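Local coordinates for protein extracellular ligand-binding receptor (Desulfohalobium retbaense DSM 5692, PDB 5ERE) that probably acts as an extracellular solute sensor, its leucine-binding-protein-like region holding 2-oxo-4-methylpentanoic acid and its sensor region holding cytosine, at residues L132-D135 against N136-S140; L184-A187 against G188-T192. All coordinates share one frame; numbering follows the deposited sequence.

Contact 1. Residues L132-D135 against N136-S140. With COI (2-oxo-4-methylpentanoic acid), chain B.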
loop_
_atom_site.group_PDB
_atom_site.type_symbol
_atom_site.label_atom_id
_atom_site.label_comp_id
_atom_site.label_asym_id
_atom_site.label_seq_id
_atom_site.Cartn_x
_atom_site.Cartn_y
_atom_site.Cartn_z
ATOM N N LEU A 132 16.605 6.325 12.727
ATOM C CA LEU A 132 17.502 5.497 13.521
ATOM C C LEU A 132 17.120 4.013 13.342
ATOM O O LEU A 132 16.011 3.610 13.747
ATOM C CB LEU A 132 17.422 5.900 14.992
ATOM C CG LEU A 132 18.370 5.224 15.993
ATOM C CD1 LEU A 132 19.830 5.241 15.534
ATOM C CD2 LEU A 132 18.244 5.918 17.335
ATOM N N ALA A 133 18.016 3.219 12.738
ATOM C CA ALA A 133 17.690 1.832 12.368
ATOM C C ALA A 133 18.684 0.803 12.902
ATOM O O ALA A 133 19.896 1.026 12.939
ATOM C CB ALA A 133 17.605 1.703 10.860
HETATM N N MSE A 134 18.154 -0.341 13.293
HETATM C CA MSE A 134 18.963 -1.472 13.721
HETATM C C MSE A 134 19.991 -1.770 12.666
HETATM O O MSE A 134 19.678 -1.747 11.479
HETATM C CB MSE A 134 18.067 -2.727 13.985
HETATM C CG MSE A 134 17.255 -3.174 12.806
HETATM SE SE MSE A 134 16.104 -4.806 13.239
HETATM C CE MSE A 134 14.882 -4.016 14.533
ATOM N N ASP A 135 21.227 -2.031 13.089
ATOM C CA ASP A 135 22.308 -2.310 12.146
ATOM C C ASP A 135 22.303 -3.754 11.616
ATOM O O ASP A 135 23.129 -4.586 11.999
ATOM C CB ASP A 135 23.669 -1.990 12.792
ATOM C CG ASP A 135 24.830 -2.101 11.800
ATOM O OD1 ASP A 135 24.673 -1.691 10.625
ATOM O OD2 ASP A 135 25.903 -2.606 12.192
ATOM N N ASN A 136 21.374 -4.033 10.708
ATOM C CA ASN A 136 21.355 -5.289 9.992
ATOM C C ASN A 136 20.609 -5.055 8.696
ATOM O O ASN A 136 20.192 -3.928 8.441
ATOM C CB ASN A 136 20.702 -6.392 10.836
ATOM C CG ASN A 136 19.370 -5.972 11.423
ATOM O OD1 ASN A 136 18.504 -5.448 10.724
ATOM N ND2 ASN A 136 19.204 -6.196 12.713
ATOM N N ASN A 137 20.403 -6.096 7.885
ATOM C CA ASN A 137 19.837 -5.859 6.565
ATOM C C ASN A 137 18.363 -5.364 6.613
ATOM O O ASN A 137 17.879 -4.786 5.646
ATOM C CB ASN A 137 19.970 -7.114 5.678
ATOM C CG ASN A 137 19.082 -8.292 6.153
ATOM O OD1 ASN A 137 18.768 -8.410 7.326
ATOM N ND2 ASN A 137 18.725 -9.177 5.237
ATOM N N LEU A 138 17.657 -5.531 7.729
ATOM C CA LEU A 138 16.338 -4.915 7.820
ATOM C C LEU A 138 16.482 -3.396 7.953
ATOM O O LEU A 138 15.814 -2.642 7.252
ATOM C CB LEU A 138 15.517 -5.473 9.001
ATOM C CG LEU A 138 14.102 -4.872 9.151
ATOM C CD1 LEU A 138 13.131 -5.373 8.080
ATOM C CD2 LEU A 138 13.499 -5.152 10.523
ATOM N N GLY A 139 17.316 -2.951 8.884
ATOM C CA GLY A 139 17.562 -1.527 9.055
ATOM C C GLY A 139 18.054 -0.901 7.763
ATOM O O GLY A 139 17.528 0.106 7.289
ATOM N N SER A 140 19.051 -1.524 7.161
ATOM C CA SER A 140 19.701 -0.907 6.008
ATOM C C SER A 140 18.726 -0.876 4.827
ATOM O O SER A 140 18.714 0.059 4.032
ATOM C CB SER A 140 20.986 -1.658 5.659
ATOM O OG SER A 140 20.688 -2.896 5.052
HETATM C C1 COI B . 12.487 -8.696 10.148
HETATM O O1 COI B . 13.672 -8.990 9.839
HETATM O O2 COI B . 11.634 -8.362 9.288
HETATM C C2 COI B . 12.082 -8.814 11.578
HETATM O O3 COI B . 10.956 -8.507 11.922
HETATM C C3 COI B . 13.133 -9.362 12.513
HETATM C C4 COI B . 12.670 -9.258 13.923
HETATM C C5 COI B . 13.414 -10.309 14.719
HETATM C C6 COI B . 12.996 -7.833 14.346
#
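Met134 O receives one N-H...O bond and one CA-H...O contact where strand 129-134 gives way to helix 137-149. Asn136 N hydrogen-bonds to Met134 O at 2.9 Å across an inverse gamma turn centred on Asp135; with a C=O...donor angle of 95°, the N-H arrives from above the carbonyl plane. The second approach, from Gly139 CA to Met134 O at 3.2 Å, is nearly straight at the hydrogen (161°), and the lack of a side chain on Gly139 permits it. Asn136 is the N-cap. Its CG stands between the backbone N and the carbonyl carbon (chi1 49°), which swings the amide back over the first helical turn. There Asn136 OD1 accepts two weak bonds, from Leu138 N at 3.1 Å and from Gly139 N at 3.3 Å. The selenomethionine side chain of Met134 crosses this amide at a slant, with Met134 CG 3.3 Å from Asn136 OD1 and Met134 SE 3.4 Å from Asn136 ND2. With an alanine here in place of Asn136, the amides of Leu138 and Gly139 would probably lose their side-chain cap and a gap would open beside the selenium. Leu138 CD2 meets Met134 SE at 3.8 Å, while Leu138 CD1 lies 3.6 Å from O2 of the bound oxo acid. Two weak bonds thus serve helix N-terminal amides from within the chain, and Leu138 puts a methyl beside the carboxylate of a ligand hydrogen-bonded to Ser72, Ala95 and Arg210.

Contact 2. Residues L184-A187 against G188-T192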
loop_
_atom_site.group_PDB
_atom_site.type_symbol
_atom_site.label_atom_id
_atom_site.label_comp_id
_atom_site.label_asym_id
_atom_site.label_seq_id
_atom_site.Cartn_x
_atom_site.Cartn_y
_atom_site.Cartn_z
ATOM N N LEU A 184 11.961 5.024 13.642
ATOM C CA LEU A 184 12.719 3.963 14.291
ATOM C C LEU A 184 12.537 2.597 13.633
ATOM O O LEU A 184 11.455 2.016 13.721
ATOM C CB LEU A 184 12.295 3.881 15.738
ATOM C CG LEU A 184 12.375 5.246 16.421
ATOM C CD1 LEU A 184 11.838 5.080 17.792
ATOM C CD2 LEU A 184 13.826 5.804 16.456
ATOM N N ILE A 185 13.579 2.062 12.995
ATOM C CA ILE A 185 13.482 0.692 12.491
ATOM C C ILE A 185 13.937 -0.222 13.645
ATOM O O ILE A 185 15.090 -0.620 13.770
ATOM C CB ILE A 185 14.291 0.457 11.192
ATOM C CG1 ILE A 185 14.000 1.548 10.145
ATOM C CG2 ILE A 185 13.944 -0.902 10.604
ATOM C CD1 ILE A 185 12.502 1.820 9.875
ATOM N N SER A 186 12.961 -0.519 14.493
ATOM C CA SER A 186 13.156 -1.097 15.803
ATOM C C SER A 186 12.016 -2.052 16.155
ATOM O O SER A 186 10.856 -1.861 15.773
ATOM C CB SER A 186 13.211 -0.006 16.894
ATOM O OG SER A 186 14.026 1.085 16.544
ATOM N N ALA A 187 12.352 -3.057 16.942
ATOM C CA ALA A 187 11.342 -3.826 17.641
ATOM C C ALA A 187 11.200 -3.238 19.055
ATOM O O ALA A 187 11.126 -2.011 19.209
ATOM C CB ALA A 187 11.718 -5.327 17.651
ATOM N N GLY A 188 11.158 -4.074 20.084
ATOM C CA GLY A 188 10.808 -3.598 21.424
ATOM C C GLY A 188 11.791 -2.579 22.020
ATOM O O GLY A 188 11.410 -1.818 22.908
ATOM N N GLU A 189 13.037 -2.576 21.538
ATOM C CA GLU A 189 14.093 -1.707 22.068
ATOM C C GLU A 189 13.743 -0.228 21.819
ATOM O O GLU A 189 14.374 0.681 22.367
ATOM C CB GLU A 189 15.483 -2.042 21.448
ATOM C CG GLU A 189 15.667 -1.681 19.962
ATOM C CD GLU A 189 15.163 -2.782 19.011
ATOM O OE1 GLU A 189 14.489 -3.681 19.498
ATOM O OE2 GLU A 189 15.490 -2.739 17.800
ATOM N N ALA A 190 12.742 0.001 20.979
ATOM C CA ALA A 190 12.231 1.332 20.730
ATOM C C ALA A 190 11.745 2.036 21.984
ATOM O O ALA A 190 11.716 3.241 21.991
ATOM C CB ALA A 190 11.108 1.291 19.710
ATOM N N ALA A 191 11.345 1.314 23.022
ATOM C CA ALA A 191 10.911 1.976 24.257
ATOM C C ALA A 191 12.084 2.699 24.956
ATOM O O ALA A 191 11.899 3.733 25.588
ATOM C CB ALA A 191 10.277 0.984 25.203
ATOM N N THR A 192 13.281 2.147 24.826
ATOM C CA THR A 192 14.488 2.773 25.353
ATOM C C THR A 192 14.959 3.917 24.457
ATOM O O THR A 192 15.333 5.008 24.941
ATOM C CB THR A 192 15.610 1.738 25.509
ATOM O OG1 THR A 192 15.232 0.815 26.532
ATOM C CG2 THR A 192 16.961 2.393 25.890
#
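Glu189 folds its carboxylate back against the peptide of Ala187, and here the packing is close. Glu189 OE1 sits 3.3 Å from Ala187 C, and Glu189 OE2 takes a weak hydrogen bond from Ala187 N at 3.3 Å, with 150° at the hydrogen. Glu189 OE2 also lies 3.5 Å from Ser186 CA, so the acid end rests along the backbone of Ser186 and Ala187. Two torsions bring it there: a chi1 of 70° tucks CG of Glu189 in over its own backbone, and a bend at chi2 (-86°) turns the chain back toward the strand end. The same OE2 is hydrogen-bonded to Tyr160 OH, which also bonds Ser186 OG; this buried carboxylate therefore has polar partners, and if ionised its charge would probably be eased by them. The backbone beside this carboxylate forms a type I beta turn from Ala187 to Ala190, closed by a hydrogen bond of 3.1 Å from Ala190 N to Ala187 O. This is the strand-to-helix connection of a beta-alpha-beta unit made of strand 181-185, helix 190-199 and strand 205-208, within the periplasmic-binding-protein region. Ala190 CB fits into the bend, 3.3 Å from Ala187 O, and Ala190 CB also meets Ser186 CB at 3.7 Å. Packing is looser farther back along the strand, where Leu184 CD1 approaches Ala190 CB no closer than 4.3 Å; Ile193 of helix 190-199 packs against both Leu184 and Ser186. All six touching residues are buried, so this side is loosely packed rather than open to solvent, and partial exposure begins past the contact at Thr192, whereas the side chain of Ala187 lies about 4 Å from the bound oxo acid.

Followed from the N terminus, contact 1 closes the short turn from strand 129-134 into helix 137-149. The chain then runs through strand 154-160 and helix 168-175 before contact 2 closes the corresponding strand-to-helix connection after strand 181-185. The two are in series, neither nested nor crossed, with centres about 11 Å apart. Their strands are parallel neighbours in one sheet: Leu132 O to Ile185 N at 3.0 Å and Met134 N to Ile185 O at 3.1 Å are probable hydrogen bonds. From the end of strand 129-134, Met134 CE packs 3.6 Å from Glu189 OE2, linking contact 1 to the turn of contact 2. Strand 154-160, the other neighbour of 129-134, supplies Tyr160, which touches Met134 and reaches contact 2.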